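Local coordinates for putative uncharacterized protein PH1404 (Pyrococcus horikoshii, PDB 3AF6) that probably terminates transcription as a zinc-dependent ribonuclease of the metallo-beta-lactamase superfamily, cleaving nascent RNA where it leaves RNA polymerase, at residues 77-81 and 135-139; 534-540 and 577-583. All coordinates share one frame; numbering follows the deposited sequence.

Contact 1 (77-81 and 135-139); sequences EVLLP and KVKWA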
# COMPACT_ATOMS: atom_id res chain seq x y z
N GLU A 77 -26.34 -11.05 18.93
CA GLU A 77 -27.77 -11.33 19.01
C GLU A 77 -28.55 -10.05 19.31
O GLU A 77 -29.60 -9.80 18.74
CB GLU A 77 -28.03 -12.38 20.09
CG GLU A 77 -29.47 -12.85 20.19
CD GLU A 77 -29.64 -13.96 21.21
OE1 GLU A 77 -30.78 -14.43 21.40
OE2 GLU A 77 -28.63 -14.36 21.83
N VAL A 78 -28.01 -9.24 20.22
CA VAL A 78 -28.64 -7.98 20.61
C VAL A 78 -28.39 -6.93 19.52
O VAL A 78 -28.15 -5.76 19.81
CB VAL A 78 -28.08 -7.48 21.97
CG1 VAL A 78 -26.60 -7.16 21.85
CG2 VAL A 78 -28.86 -6.26 22.44
N LEU A 79 -28.44 -7.37 18.26
CA LEU A 79 -28.23 -6.48 17.12
C LEU A 79 -29.52 -6.23 16.34
O LEU A 79 -30.48 -6.99 16.45
CB LEU A 79 -27.18 -7.07 16.17
CG LEU A 79 -25.71 -7.15 16.61
CD1 LEU A 79 -24.90 -7.90 15.55
CD2 LEU A 79 -25.16 -5.75 16.82
N LEU A 80 -29.52 -5.16 15.55
CA LEU A 80 -30.67 -4.79 14.73
C LEU A 80 -30.27 -4.78 13.25
O LEU A 80 -29.17 -4.36 12.91
CB LEU A 80 -31.19 -3.41 15.13
CG LEU A 80 -31.74 -3.22 16.54
CD1 LEU A 80 -32.17 -1.77 16.72
CD2 LEU A 80 -32.91 -4.15 16.78
N PRO A 81 -31.17 -5.24 12.36
CA PRO A 81 -30.88 -5.27 10.92
C PRO A 81 -30.58 -3.90 10.31
O PRO A 81 -31.17 -2.89 10.70
CB PRO A 81 -32.14 -5.92 10.33
CG PRO A 81 -33.21 -5.51 11.30
CD PRO A 81 -32.54 -5.72 12.63
N LYS A 135 -29.68 2.25 21.26
CA LYS A 135 -30.81 2.06 20.35
C LYS A 135 -30.71 0.96 19.30
O LYS A 135 -31.73 0.47 18.80
CB LYS A 135 -31.14 3.38 19.65
CG LYS A 135 -31.76 4.44 20.55
CD LYS A 135 -33.11 3.99 21.09
CE LYS A 135 -33.72 5.04 21.99
NZ LYS A 135 -35.03 4.60 22.54
N VAL A 136 -29.49 0.56 18.95
CA VAL A 136 -29.29 -0.48 17.95
C VAL A 136 -28.25 -1.50 18.41
O VAL A 136 -28.25 -2.65 17.95
CB VAL A 136 -28.83 0.12 16.60
CG1 VAL A 136 -29.91 1.07 16.08
CG2 VAL A 136 -27.51 0.85 16.78
N LYS A 137 -27.37 -1.07 19.31
CA LYS A 137 -26.31 -1.91 19.85
C LYS A 137 -25.20 -2.16 18.83
O LYS A 137 -24.70 -3.27 18.70
CB LYS A 137 -26.87 -3.25 20.34
CG LYS A 137 -26.84 -3.46 21.85
CD LYS A 137 -27.71 -2.46 22.59
CE LYS A 137 -27.73 -2.75 24.09
NZ LYS A 137 -28.61 -1.81 24.84
N TRP A 138 -24.81 -1.10 18.11
CA TRP A 138 -23.74 -1.20 17.12
C TRP A 138 -22.63 -0.23 17.50
O TRP A 138 -22.89 0.88 17.97
CB TRP A 138 -24.26 -0.87 15.72
CG TRP A 138 -25.17 -1.91 15.15
CD1 TRP A 138 -26.41 -2.24 15.60
CD2 TRP A 138 -24.91 -2.76 14.03
NE1 TRP A 138 -26.95 -3.25 14.83
CE2 TRP A 138 -26.04 -3.59 13.86
CE3 TRP A 138 -23.83 -2.92 13.16
CZ2 TRP A 138 -26.13 -4.55 12.85
CZ3 TRP A 138 -23.91 -3.88 12.15
CH2 TRP A 138 -25.05 -4.68 12.00
N ALA A 139 -21.38 -0.65 17.29
CA ALA A 139 -20.23 0.18 17.61
C ALA A 139 -20.23 1.48 16.82
O ALA A 139 -19.97 1.49 15.62
CB ALA A 139 -18.94 -0.60 17.34
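L79 places a methyl over the indole of W138, a CH-pi contact over the ring face where 77-81 meets 135-139. L79 CD2 lies 3.8 Å from the centroid of the five-membered ring of W138, and its direction is 14° off the ring normal, so the methyl approaches a face. The two side chains run at about a right angle. The first torsion of L79 sets this up: CG is anti to the carbonyl carbon (chi1 -69°), and with chi2 175° CD1 takes the extended position, while the other branch, CD2, lies over the ring.

Aliphatic contacts lie on both flanks. L80 reaches V136, with L80 CD1 3.7 Å from V136 CG1 and also resting against the V136 backbone at CA (3.4 Å). On the other flank, V78 CG2 lies 3.5 Å from K137 CG; K137, bent at chi2, passes obliquely across V78, its CD and CE still near that methyl and the ammonium group beyond.

Among the polar atoms, L80 O sits at the edge of the W138 indole, near its plane and 3.0 Å from W138 CZ2. L80 N and W138 NE1 are 3.3 Å apart, but both are donors and cannot pair.

In the fold, 77-81 follows strand 70-74 at the assigned boundary of the KHa and KHb modules, and 135-139 joins helix 130-134 to strand 140-144. L80 and V136 both pack on A85, and W138 rests on V111 of strand 110-115; the contact thus joins the KHa-KHb link to the loop before strand 140-144.

Contact 2 (534-540 and 577-583); sequences FKQLAPD and EVIKVNM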
# COMPACT_ATOMS: atom_id res chain seq x y z
N PHE A 534 2.07 9.58 -25.53
CA PHE A 534 3.44 9.44 -26.02
C PHE A 534 3.47 9.29 -27.54
O PHE A 534 4.01 10.14 -28.24
CB PHE A 534 4.14 8.24 -25.40
CG PHE A 534 5.47 7.93 -26.03
CD1 PHE A 534 6.55 8.80 -25.87
CD2 PHE A 534 5.64 6.79 -26.82
CE1 PHE A 534 7.77 8.54 -26.50
CE2 PHE A 534 6.86 6.53 -27.45
CZ PHE A 534 7.93 7.41 -27.28
N LYS A 535 2.87 8.19 -28.02
CA LYS A 535 2.81 7.90 -29.45
C LYS A 535 2.42 9.13 -30.26
O LYS A 535 3.08 9.47 -31.24
CB LYS A 535 1.78 6.80 -29.73
CG LYS A 535 2.20 5.39 -29.39
CD LYS A 535 1.09 4.42 -29.76
CE LYS A 535 1.52 2.97 -29.55
NZ LYS A 535 0.44 2.01 -29.92
N GLN A 536 1.34 9.79 -29.85
CA GLN A 536 0.85 10.94 -30.57
C GLN A 536 1.61 12.25 -30.43
O GLN A 536 1.47 13.13 -31.27
CB GLN A 536 -0.62 11.17 -30.23
CG GLN A 536 -1.52 10.07 -30.76
CD GLN A 536 -2.96 10.52 -30.90
OE1 GLN A 536 -3.24 11.52 -31.56
NE2 GLN A 536 -3.88 9.77 -30.29
N LEU A 537 2.41 12.39 -29.38
CA LEU A 537 3.15 13.63 -29.21
C LEU A 537 4.60 13.53 -29.69
O LEU A 537 5.18 14.50 -30.16
CB LEU A 537 3.12 14.07 -27.74
CG LEU A 537 1.73 14.29 -27.12
CD1 LEU A 537 1.87 14.72 -25.69
CD2 LEU A 537 0.95 15.33 -27.90
N ALA A 538 5.17 12.33 -29.60
CA ALA A 538 6.55 12.08 -29.99
C ALA A 538 7.10 12.85 -31.19
O ALA A 538 8.15 13.48 -31.11
CB ALA A 538 6.77 10.58 -30.19
N PRO A 539 6.39 12.81 -32.33
CA PRO A 539 6.85 13.52 -33.53
C PRO A 539 7.07 15.02 -33.39
O PRO A 539 8.12 15.54 -33.79
CB PRO A 539 5.76 13.20 -34.56
CG PRO A 539 5.31 11.84 -34.14
CD PRO A 539 5.20 12.00 -32.64
N ASP A 540 6.10 15.73 -32.82
CA ASP A 540 6.20 17.18 -32.66
C ASP A 540 7.20 17.65 -31.59
O ASP A 540 7.07 17.32 -30.41
CB ASP A 540 4.81 17.75 -32.35
CG ASP A 540 4.75 19.25 -32.52
OD1 ASP A 540 5.83 19.87 -32.74
OD2 ASP A 540 3.64 19.81 -32.44
N GLU A 577 4.95 -0.78 -35.47
CA GLU A 577 4.88 0.64 -35.75
C GLU A 577 6.20 1.26 -35.30
O GLU A 577 6.81 0.81 -34.33
CB GLU A 577 3.72 1.27 -34.97
CG GLU A 577 3.11 2.49 -35.63
CD GLU A 577 2.16 3.24 -34.70
OE1 GLU A 577 1.36 2.58 -33.98
OE2 GLU A 577 2.21 4.49 -34.69
N VAL A 578 6.64 2.30 -36.00
CA VAL A 578 7.88 2.97 -35.64
C VAL A 578 7.59 4.41 -35.24
O VAL A 578 7.42 5.27 -36.11
CB VAL A 578 8.87 2.95 -36.80
CG1 VAL A 578 9.44 1.56 -36.97
CG2 VAL A 578 8.17 3.38 -38.09
N ILE A 579 7.51 4.66 -33.94
CA ILE A 579 7.23 6.01 -33.46
C ILE A 579 8.49 6.85 -33.57
O ILE A 579 9.56 6.47 -33.10
CB ILE A 579 6.78 6.02 -31.98
CG1 ILE A 579 5.44 5.31 -31.82
CG2 ILE A 579 6.61 7.45 -31.51
CD1 ILE A 579 5.52 3.82 -32.02
N LYS A 580 8.35 8.00 -34.22
CA LYS A 580 9.46 8.92 -34.41
C LYS A 580 9.51 9.88 -33.21
O LYS A 580 8.63 10.73 -33.05
CB LYS A 580 9.25 9.69 -35.71
CG LYS A 580 10.41 10.57 -36.15
CD LYS A 580 10.02 11.40 -37.37
CE LYS A 580 11.17 12.30 -37.84
NZ LYS A 580 10.72 13.29 -38.87
N VAL A 581 10.52 9.73 -32.36
CA VAL A 581 10.63 10.59 -31.17
C VAL A 581 11.39 11.88 -31.46
O VAL A 581 12.62 11.87 -31.62
CB VAL A 581 11.34 9.87 -30.00
CG1 VAL A 581 11.29 10.75 -28.75
CG2 VAL A 581 10.67 8.54 -29.72
N ASN A 582 10.66 12.99 -31.52
CA ASN A 582 11.27 14.30 -31.77
C ASN A 582 11.06 15.22 -30.58
O ASN A 582 11.91 16.06 -30.28
CB ASN A 582 10.68 14.94 -33.02
CG ASN A 582 10.75 14.03 -34.23
OD1 ASN A 582 11.79 13.44 -34.51
ND2 ASN A 582 9.64 13.92 -34.95
N MET A 583 9.91 15.07 -29.91
CA MET A 583 9.56 15.87 -28.74
C MET A 583 10.77 15.88 -27.80
O MET A 583 11.63 15.00 -27.89
CB MET A 583 8.38 15.23 -28.02
CG MET A 583 8.73 13.91 -27.32
SD MET A 583 7.36 13.06 -26.48
CE MET A 583 6.32 14.45 -25.97
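A chi1 of 171° sets F534 CG opposite the backbone N and beside the carbonyl carbon, and the ring extends from the helix to I579, V581 and M583. M583 differs: its CG stands between the backbone N and the carbonyl carbon (chi1 71°), and a bend at chi3 brings CE to 3.7 Å from L537 CB. The ring meets three residues of 577-583, all obliquely. F534 CZ is 3.8 Å from V581 CG2, the two side chains crossing at about a right angle; I579 CG2 lies by the adjacent CE2, while M583 SD is nearest CD1. M583 SD makes a looser Met-aromatic contact, 5.4 Å from the F534 centroid.

A538, the first residue after helix 529-537, sets its CB 3.4 Å from I579 CG2; from there the chain passes the end of the hairpin formed by strands 566-570 and 576-580. Both segments fall in the predicted beta-CASP region; each leads into a strand of its six-stranded parallel sheet, 544-547 after the helix and the neighbouring edge strand 584-587 after the hairpin. The contact thus ties the two approaches to adjacent strands.

Backbone bonds mark the junction. A538 O accepts from two successive amides: M583 N at 2.7 Å is nearly straight (N-H...O 166°) and only slightly tilted from the carbonyl plane, whereas N582 N, at 2.6 Å, comes from above that plane. A bond from N582 ND2 to P539 O is indicated too, but the position of that oxygen is doubtful. At the other end, K535 NZ and E577 OE1 are 4.2 Å apart, opposite charges beyond salt-bridge range, while I579 and V581 also lean on strand 566-570.

The two contacts lie on opposite sides of the chain's centre, their centres 61 Å apart and their nearest atoms about 47 Å apart. They come in series along the sequence: contact 1 is closed, in the N-terminal KH region, before contact 2 begins in the predicted beta-CASP region. They share no helix, strand or sheet. Between them in sequence runs much of the metallo-beta-lactamase part, with most of the zinc ligands, from H256 to D367; the last, H618, follows contact 2. Both lie away from the zinc site; contact 1 joins parts of the KH region and contact 2 joins two approaches to the beta-CASP sheet.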